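Local coordinates for protein acetate kinase (Entamoeba histolytica, PDB 4H0O) that interconverts acetate and acetyl phosphate, probably as a magnesium- and pyrophosphate-dependent acetate kinase of the ASKHA superfamily, at residues V94-S108 and T147-S159. Numbering follows the deposited sequence.
Sequences VGHRFVHGGSYFKKS and TRQYVAIDTAFHS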
loop_
_atom_site.group_PDB
_atom_site.type_symbol
_atom_site.label_atom_id
_atom_site.label_comp_id
_atom_site.label_asym_id
_atom_site.label_seq_id
_atom_site.Cartn_x
_atom_site.Cartn_y
_atom_site.Cartn_z
ATOM N N VAL B 94 22.798 -27.186 17.223
ATOM C CA VAL B 94 22.294 -27.200 15.852
ATOM C C VAL B 94 21.275 -26.080 15.668
ATOM O O VAL B 94 20.313 -25.970 16.435
ATOM C CB VAL B 94 21.651 -28.555 15.479
ATOM C CG1 VAL B 94 21.372 -28.618 13.985
ATOM C CG2 VAL B 94 22.559 -29.701 15.873
ATOM N N GLY B 95 21.495 -25.241 14.659
ATOM C CA GLY B 95 20.568 -24.164 14.358
ATOM C C GLY B 95 19.732 -24.482 13.134
ATOM O O GLY B 95 20.240 -25.028 12.152
ATOM N N HIS B 96 18.447 -24.144 13.195
ATOM C CA HIS B 96 17.538 -24.378 12.079
ATOM C C HIS B 96 16.764 -23.107 11.744
ATOM O O HIS B 96 16.639 -22.210 12.576
ATOM C CB HIS B 96 16.554 -25.495 12.417
ATOM C CG HIS B 96 17.203 -26.800 12.738
ATOM N ND1 HIS B 96 17.469 -27.759 11.784
ATOM C CD2 HIS B 96 17.625 -27.324 13.919
ATOM C CE1 HIS B 96 18.032 -28.807 12.355
ATOM N NE2 HIS B 96 18.136 -28.567 13.650
ATOM N N ARG B 97 16.230 -23.042 10.530
ATOM C CA ARG B 97 15.493 -21.865 10.092
ATOM C C ARG B 97 14.078 -22.239 9.655
ATOM O O ARG B 97 13.897 -23.073 8.766
ATOM C CB ARG B 97 16.242 -21.184 8.946
ATOM C CG ARG B 97 15.587 -19.923 8.417
ATOM C CD ARG B 97 16.485 -19.232 7.400
ATOM N NE ARG B 97 15.953 -17.932 6.999
ATOM C CZ ARG B 97 15.198 -17.732 5.924
ATOM N NH1 ARG B 97 14.884 -18.749 5.133
ATOM N NH2 ARG B 97 14.759 -16.513 5.638
ATOM N N PHE B 98 13.083 -21.619 10.284
ATOM C CA PHE B 98 11.678 -21.881 9.976
ATOM C C PHE B 98 11.039 -20.586 9.480
ATOM O O PHE B 98 11.062 -19.568 10.178
ATOM C CB PHE B 98 10.962 -22.366 11.234
ATOM C CG PHE B 98 9.808 -23.292 10.975
ATOM C CD1 PHE B 98 10.025 -24.612 10.607
ATOM C CD2 PHE B 98 8.504 -22.852 11.149
ATOM C CE1 PHE B 98 8.959 -25.472 10.390
ATOM C CE2 PHE B 98 7.434 -23.701 10.935
ATOM C CZ PHE B 98 7.662 -25.014 10.553
ATOM N N VAL B 99 10.471 -20.630 8.279
ATOM C CA VAL B 99 9.955 -19.430 7.626
ATOM C C VAL B 99 8.753 -18.807 8.340
ATOM O O VAL B 99 8.755 -17.614 8.643
ATOM C CB VAL B 99 9.590 -19.704 6.150
ATOM C CG1 VAL B 99 8.776 -18.562 5.582
ATOM C CG2 VAL B 99 10.845 -19.908 5.322
ATOM N N HIS B 100 7.735 -19.616 8.616
ATOM C CA HIS B 100 6.468 -19.090 9.118
ATOM C C HIS B 100 6.004 -19.824 10.376
ATOM O O HIS B 100 5.579 -20.981 10.306
ATOM C CB HIS B 100 5.403 -19.193 8.021
ATOM C CG HIS B 100 4.199 -18.346 8.250
ATOM N ND1 HIS B 100 3.888 -17.787 9.484
ATOM C CD2 HIS B 100 3.211 -17.947 7.416
ATOM C CE1 HIS B 100 2.779 -17.096 9.386
ATOM N NE2 HIS B 100 2.338 -17.173 8.136
ATOM N N GLY B 101 6.073 -19.142 11.519
ATOM C CA GLY B 101 5.737 -19.750 12.796
ATOM C C GLY B 101 4.315 -19.499 13.269
ATOM O O GLY B 101 3.918 -19.973 14.339
ATOM N N GLY B 102 3.547 -18.755 12.479
ATOM C CA GLY B 102 2.154 -18.494 12.797
ATOM C C GLY B 102 1.936 -17.711 14.080
ATOM O O GLY B 102 2.780 -16.905 14.483
ATOM N N SER B 103 0.799 -17.958 14.723
ATOM C CA SER B 103 0.396 -17.207 15.909
ATOM C C SER B 103 1.184 -17.577 17.167
ATOM O O SER B 103 1.434 -16.722 18.016
ATOM C CB SER B 103 -1.105 -17.383 16.160
ATOM O OG SER B 103 -1.444 -18.754 16.261
ATOM N N TYR B 104 1.577 -18.843 17.286
ATOM C CA TYR B 104 2.226 -19.330 18.505
ATOM C C TYR B 104 3.616 -18.741 18.747
ATOM O O TYR B 104 3.942 -18.345 19.866
ATOM C CB TYR B 104 2.299 -20.865 18.515
ATOM C CG TYR B 104 3.005 -21.439 19.726
ATOM C CD1 TYR B 104 2.335 -21.602 20.933
ATOM C CD2 TYR B 104 4.341 -21.823 19.662
ATOM C CE1 TYR B 104 2.976 -22.125 22.042
ATOM C CE2 TYR B 104 4.988 -22.345 20.767
ATOM C CZ TYR B 104 4.301 -22.495 21.951
ATOM O OH TYR B 104 4.943 -23.015 23.050
ATOM N N PHE B 105 4.435 -18.691 17.703
ATOM C CA PHE B 105 5.827 -18.283 17.867
ATOM C C PHE B 105 6.039 -16.762 17.851
ATOM O O PHE B 105 6.160 -16.147 16.788
ATOM C CB PHE B 105 6.713 -18.975 16.824
ATOM C CG PHE B 105 6.855 -20.463 17.033
ATOM C CD1 PHE B 105 7.824 -20.966 17.889
ATOM C CD2 PHE B 105 6.032 -21.358 16.364
ATOM C CE1 PHE B 105 7.965 -22.333 18.081
ATOM C CE2 PHE B 105 6.168 -22.725 16.551
ATOM C CZ PHE B 105 7.136 -23.211 17.410
ATOM N N LYS B 106 6.080 -16.174 19.045
ATOM C CA LYS B 106 6.427 -14.766 19.215
ATOM C C LYS B 106 7.932 -14.653 19.425
ATOM O O LYS B 106 8.515 -13.571 19.320
ATOM C CB LYS B 106 5.676 -14.160 20.409
ATOM C CG LYS B 106 4.172 -13.990 20.193
ATOM C CD LYS B 106 3.377 -14.676 21.295
ATOM C CE LYS B 106 1.881 -14.660 20.997
ATOM N NZ LYS B 106 1.239 -15.977 21.295
ATOM N N LYS B 107 8.554 -15.787 19.733
ATOM C CA LYS B 107 9.999 -15.856 19.897
ATOM C C LYS B 107 10.559 -17.078 19.183
ATOM O O LYS B 107 9.884 -18.106 19.072
ATOM C CB LYS B 107 10.368 -15.914 21.384
ATOM C CG LYS B 107 10.205 -14.596 22.128
ATOM C CD LYS B 107 10.469 -14.741 23.627
ATOM C CE LYS B 107 9.434 -15.637 24.300
ATOM N NZ LYS B 107 9.471 -15.524 25.790
ATOM N N SER B 108 11.793 -16.972 18.698
ATOM C CA SER B 108 12.523 -18.154 18.264
ATOM C C SER B 108 12.711 -19.022 19.504
ATOM O O SER B 108 12.624 -18.522 20.625
ATOM C CB SER B 108 13.869 -17.772 17.654
ATOM O OG SER B 108 13.690 -17.096 16.424
ATOM N N THR B 147 22.103 -33.280 21.892
ATOM C CA THR B 147 22.624 -31.994 21.442
ATOM C C THR B 147 21.533 -30.931 21.434
ATOM O O THR B 147 20.475 -31.121 20.830
ATOM C CB THR B 147 23.237 -32.110 20.038
ATOM O OG1 THR B 147 24.301 -33.067 20.066
ATOM C CG2 THR B 147 23.783 -30.771 19.575
ATOM N N ARG B 148 21.794 -29.818 22.115
ATOM C CA ARG B 148 20.850 -28.707 22.165
ATOM C C ARG B 148 20.613 -28.161 20.757
ATOM O O ARG B 148 21.563 -27.922 20.005
ATOM C CB ARG B 148 21.387 -27.601 23.075
ATOM C CG ARG B 148 21.851 -28.088 24.442
ATOM C CD ARG B 148 20.679 -28.530 25.302
ATOM N NE ARG B 148 19.959 -27.393 25.868
ATOM C CZ ARG B 148 18.635 -27.293 25.920
ATOM N NH1 ARG B 148 17.874 -28.264 25.431
ATOM N NH2 ARG B 148 18.069 -26.220 26.457
ATOM N N GLN B 149 19.347 -27.989 20.393
ATOM C CA GLN B 149 19.003 -27.475 19.071
ATOM C C GLN B 149 17.968 -26.361 19.182
ATOM O O GLN B 149 17.150 -26.350 20.110
ATOM C CB GLN B 149 18.505 -28.604 18.157
ATOM C CG GLN B 149 19.457 -29.798 18.091
ATOM C CD GLN B 149 19.193 -30.723 16.918
ATOM O OE1 GLN B 149 18.695 -30.301 15.873
ATOM N NE2 GLN B 149 19.537 -31.998 17.086
ATOM N N TYR B 150 18.019 -25.420 18.243
ATOM C CA TYR B 150 17.115 -24.275 18.256
ATOM C C TYR B 150 16.571 -23.977 16.867
ATOM O O TYR B 150 17.221 -24.258 15.854
ATOM C CB TYR B 150 17.812 -23.032 18.817
ATOM C CG TYR B 150 18.948 -22.493 17.968
ATOM C CD1 TYR B 150 20.233 -23.002 18.090
ATOM C CD2 TYR B 150 18.741 -21.453 17.071
ATOM C CE1 TYR B 150 21.275 -22.505 17.332
ATOM C CE2 TYR B 150 19.776 -20.950 16.307
ATOM C CZ TYR B 150 21.039 -21.480 16.443
ATOM O OH TYR B 150 22.070 -20.979 15.686
ATOM N N VAL B 151 15.373 -23.407 16.827
ATOM C CA VAL B 151 14.774 -23.009 15.564
ATOM C C VAL B 151 14.606 -21.491 15.514
ATOM O O VAL B 151 13.957 -20.892 16.374
ATOM C CB VAL B 151 13.432 -23.743 15.313
ATOM C CG1 VAL B 151 12.492 -23.588 16.498
ATOM C CG2 VAL B 151 12.785 -23.254 14.038
ATOM N N ALA B 152 15.233 -20.867 14.523
ATOM C CA ALA B 152 15.098 -19.429 14.325
ATOM C C ALA B 152 13.858 -19.156 13.475
ATOM O O ALA B 152 13.799 -19.571 12.317
ATOM C CB ALA B 152 16.333 -18.875 13.656
ATOM N N ILE B 153 12.869 -18.468 14.047
ATOM C CA ILE B 153 11.604 -18.228 13.350
ATOM C C ILE B 153 11.567 -16.858 12.660
ATOM O O ILE B 153 11.734 -15.821 13.304
ATOM C CB ILE B 153 10.386 -18.381 14.294
ATOM C CG1 ILE B 153 10.113 -19.856 14.594
ATOM C CG2 ILE B 153 9.145 -17.783 13.666
ATOM C CD1 ILE B 153 10.907 -20.411 15.741
ATOM N N ASP B 154 11.323 -16.861 11.351
ATOM C CA ASP B 154 11.411 -15.648 10.541
ATOM C C ASP B 154 10.284 -14.646 10.812
ATOM O O ASP B 154 10.369 -13.492 10.398
ATOM C CB ASP B 154 11.438 -16.014 9.054
ATOM C CG ASP B 154 12.165 -14.986 8.208
ATOM O OD1 ASP B 154 13.237 -14.510 8.640
ATOM O OD2 ASP B 154 11.669 -14.658 7.106
ATOM N N THR B 155 9.239 -15.084 11.512
ATOM C CA THR B 155 8.084 -14.225 11.781
ATOM C C THR B 155 8.060 -13.661 13.202
ATOM O O THR B 155 7.274 -12.763 13.501
ATOM C CB THR B 155 6.749 -14.968 11.528
ATOM O OG1 THR B 155 6.741 -16.204 12.250
ATOM C CG2 THR B 155 6.569 -15.256 10.052
ATOM N N ALA B 156 8.921 -14.191 14.067
ATOM C CA ALA B 156 8.897 -13.861 15.496
ATOM C C ALA B 156 9.225 -12.403 15.839
ATOM O O ALA B 156 8.623 -11.834 16.750
ATOM C CB ALA B 156 9.808 -14.804 16.273
ATOM N N PHE B 157 10.178 -11.808 15.122
ATOM C CA PHE B 157 10.614 -10.433 15.396
ATOM C C PHE B 157 9.457 -9.444 15.333
ATOM O O PHE B 157 9.478 -8.409 15.995
ATOM C CB PHE B 157 11.724 -10.008 14.420
ATOM C CG PHE B 157 12.235 -8.599 14.637
ATOM C CD1 PHE B 157 12.815 -8.227 15.844
ATOM C CD2 PHE B 157 12.162 -7.655 13.619
ATOM C CE1 PHE B 157 13.296 -6.934 16.036
ATOM C CE2 PHE B 157 12.642 -6.361 13.805
ATOM C CZ PHE B 157 13.210 -6.001 15.016
ATOM N N HIS B 158 8.443 -9.777 14.542
ATOM C CA HIS B 158 7.315 -8.882 14.324
ATOM C C HIS B 158 6.170 -9.100 15.315
ATOM O O HIS B 158 5.063 -8.597 15.108
ATOM C CB HIS B 158 6.804 -9.025 12.888
ATOM C CG HIS B 158 7.843 -8.748 11.850
ATOM N ND1 HIS B 158 8.482 -7.531 11.739
ATOM C CD2 HIS B 158 8.352 -9.528 10.862
ATOM C CE1 HIS B 158 9.340 -7.574 10.734
ATOM N NE2 HIS B 158 9.278 -8.773 10.185
ATOM N N SER B 159 6.436 -9.839 16.389
ATOM C CA SER B 159 5.421 -10.082 17.413
ATOM C C SER B 159 5.101 -8.812 18.206
ATOM O O SER B 159 4.061 -8.723 18.858
ATOM C CB SER B 159 5.863 -11.198 18.364
ATOM O OG SER B 159 6.766 -10.708 19.340
#
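Strands 94-98 and 148-153 run parallel, their axes 28° apart, joined by an unbroken ladder of backbone hydrogen bonds from Val-94 N to Arg-148 O as far as Asp-154 N to Phe-98 O. On the face bearing Val-94, His-96 and Phe-98, Gln-149 lies alongside Val-94 and reaches on to His-96, whose NE2 donates to Gln-149 OE1 (2.9 Å) with ring and amide planes only 17° apart. Gln-149 NE2 is tied to Ser-140 O of helix 129-143, which packs over this face, so both ends of the amide are held and its rotation is fixed. On the other face, Tyr-150 CG sits between the backbone N and the carbonyl carbon (chi1 66°), which swings the ring over Gly-95; Gly-95 CA makes a CH-pi contact, 3.6 Å from the Tyr-150 ring centroid, while the hydroxyl meets Ile-394 O. These are neighbouring parallel strands of the N-terminal ribonuclease H-like domain of the ASKHA fold; Arg-97, probably substrate-binding, and, just past the strand end, the likely catalytic Asp-154 point toward the interdomain cleft, as expected for the family. Extended Arg-97 passes Asp-154 obliquely in a long salt bridge (NH2 to OD2, 3.9 Å), with no N-H aimed at that oxygen; OD2 accepts a hydrogen bond from His-184 N, and OD1 a weak one from Leu-186 N. Beyond the strands, Gly-101 N donates to Thr-155 OG1 (3.1 Å). The loop returns along the other edge of strand 148-153: Phe-105 crosses Ile-153 at about a right angle (CD1 to CD1, 3.8 Å), and Ile-153 N donates to Ser-108 OG (2.9 Å) just before strand 109-110.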